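Local coordinates for protein virC2 (Agrobacterium tumefaciens, PDB 2RH3) that probably binds DNA through its C-terminal ribbon-helix-helix domain, the part crystallised here, and enhances T-DNA transfer and virulence, at residues A[15-18]-A[19-23]. Residues are numbered along the deposited sequence; the frame is centred on the assembly and turned at random.
Sequences SKIY and DNLIL
Ser-15 and Asp-19 meet across the first turn of the short helix 16-21, where Ser-15 is the N-cap. Ser-15 OG accepts from Tyr-18 N at 3.0 Å in a capping bond of 165°, while Ser-15 O receives Asp-19 N. The start of the turn is also bridged by water: water 1 accepts from Ser-15 N and lies 2.7 Å from Asp-19 OD1, to which it can donate. Asp-19 OD2 is held by Glu-13 N just upstream, and Glu-116 of helix 97-118 is hydrogen-bonded to both Ser-15 OG and Ile-17 N. Lys-16 takes part through its backbone, its O accepting from Asn-20 N. One residue on, Ile-17 O takes Leu-21 N, and Ile-17 CG2 runs beside Leu-21 CD1 at 3.9 Å, the two side chains pointing the same way. Tyr-18 O in turn receives Ile-22 N at 3.0 Å. Tyr-18 CG lies anti to the backbone N (chi1 176°) and beside the carbonyl carbon, which places the ring where Ile-22 CG2 settles over one face in a CH-pi contact, 3.8 Å from the centroid of the Tyr-18 ring and displaced toward the rim at CZ. Ile-34 of helix 27-47 also touches this tyrosine. Ser-15 OG and the Glu-116 carboxylate thus engage first-turn amides that have no helical acceptor, while the Asp-19 carboxylate ties the chain before the helix to its first turn, its negative charge probably interacting favourably with the helix dipole.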
loop_
_atom_site.group_PDB
_atom_site.type_symbol
_atom_site.label_atom_id
_atom_site.label_comp_id
_atom_site.label_asym_id
_atom_site.label_seq_id
_atom_site.Cartn_x
_atom_site.Cartn_y
_atom_site.Cartn_z
ATOM N N SER A 15 -10.865 6.011 3.321
ATOM C CA SER A 15 -10.045 7.048 2.703
ATOM C C SER A 15 -10.914 8.067 1.976
ATOM O O SER A 15 -11.527 7.758 0.939
ATOM C CB SER A 15 -9.080 6.415 1.692
ATOM O OG SER A 15 -8.377 7.437 1.005
ATOM N N LYS A 16 -10.967 9.293 2.496
ATOM C CA LYS A 16 -11.678 10.357 1.793
ATOM C C LYS A 16 -11.030 10.638 0.440
ATOM O O LYS A 16 -11.722 10.920 -0.541
ATOM C CB LYS A 16 -11.748 11.636 2.623
ATOM C CG LYS A 16 -12.647 11.530 3.850
ATOM C CD LYS A 16 -12.588 12.825 4.647
ATOM C CE LYS A 16 -13.228 12.678 6.021
ATOM N NZ LYS A 16 -13.106 13.944 6.788
ATOM N N ILE A 17 -9.699 10.532 0.386
ATOM C CA ILE A 17 -8.996 10.744 -0.886
ATOM C C ILE A 17 -9.426 9.727 -1.935
ATOM O O ILE A 17 -9.764 10.092 -3.073
ATOM C CB ILE A 17 -7.455 10.773 -0.703
ATOM C CG1 ILE A 17 -7.052 12.090 -0.030
ATOM C CG2 ILE A 17 -6.749 10.663 -2.062
ATOM C CD1 ILE A 17 -5.601 12.136 0.461
ATOM N N TYR A 18 -9.442 8.454 -1.561
ATOM C CA TYR A 18 -9.802 7.405 -2.507
ATOM C C TYR A 18 -11.267 7.567 -2.935
ATOM O O TYR A 18 -11.588 7.517 -4.140
ATOM C CB TYR A 18 -9.589 6.017 -1.875
ATOM C CG TYR A 18 -10.046 4.915 -2.790
ATOM C CD1 TYR A 18 -9.260 4.526 -3.881
ATOM C CD2 TYR A 18 -11.277 4.275 -2.587
ATOM C CE1 TYR A 18 -9.690 3.530 -4.749
ATOM C CE2 TYR A 18 -11.701 3.268 -3.445
ATOM C CZ TYR A 18 -10.908 2.913 -4.523
ATOM O OH TYR A 18 -11.343 1.949 -5.404
ATOM N N ASP A 19 -12.143 7.769 -1.955
ATOM C CA ASP A 19 -13.571 7.924 -2.253
ATOM C C ASP A 19 -13.846 9.088 -3.214
ATOM O O ASP A 19 -14.749 9.005 -4.036
ATOM C CB ASP A 19 -14.375 8.119 -0.961
ATOM C CG ASP A 19 -14.394 6.876 -0.060
ATOM O OD1 ASP A 19 -13.920 5.782 -0.448
ATOM O OD2 ASP A 19 -14.907 7.012 1.073
ATOM N N ASN A 20 -13.090 10.179 -3.111
ATOM C CA ASN A 20 -13.238 11.280 -4.042
ATOM C C ASN A 20 -12.635 10.971 -5.420
ATOM O O ASN A 20 -13.183 11.391 -6.457
ATOM C CB ASN A 20 -12.598 12.538 -3.455
ATOM C CG ASN A 20 -12.848 13.757 -4.302
ATOM O OD1 ASN A 20 -14.001 14.133 -4.564
ATOM N ND2 ASN A 20 -11.769 14.375 -4.766
ATOM N N LEU A 21 -11.494 10.278 -5.441
ATOM C CA LEU A 21 -10.879 9.942 -6.723
ATOM C C LEU A 21 -11.808 9.102 -7.574
ATOM O O LEU A 21 -11.910 9.324 -8.784
ATOM C CB LEU A 21 -9.511 9.258 -6.536
ATOM C CG LEU A 21 -8.390 10.216 -6.107
ATOM C CD1 LEU A 21 -7.120 9.487 -5.761
ATOM C CD2 LEU A 21 -8.080 11.280 -7.157
ATOM N N ILE A 22 -12.506 8.149 -6.939
ATOM C CA ILE A 22 -13.342 7.243 -7.733
ATOM C C ILE A 22 -14.603 7.915 -8.290
ATOM O O ILE A 22 -15.336 7.298 -9.051
ATOM C CB ILE A 22 -13.654 5.925 -7.032
ATOM C CG1 ILE A 22 -14.469 6.133 -5.750
ATOM C CG2 ILE A 22 -12.341 5.170 -6.765
ATOM C CD1 ILE A 22 -14.993 4.786 -5.173
ATOM N N LEU A 23 -14.857 9.167 -7.893
ATOM C CA LEU A 23 -15.882 9.948 -8.588
ATOM C C LEU A 23 -15.495 10.268 -10.013
ATOM O O LEU A 23 -16.382 10.447 -10.860
ATOM C CB LEU A 23 -16.187 11.254 -7.845
ATOM C CG LEU A 23 -16.753 11.031 -6.460
ATOM C CD1 LEU A 23 -17.071 12.387 -5.789
ATOM C CD2 LEU A 23 -18.024 10.147 -6.430
HETATM O O HOH W 1 -12.111 4.591 1.188
#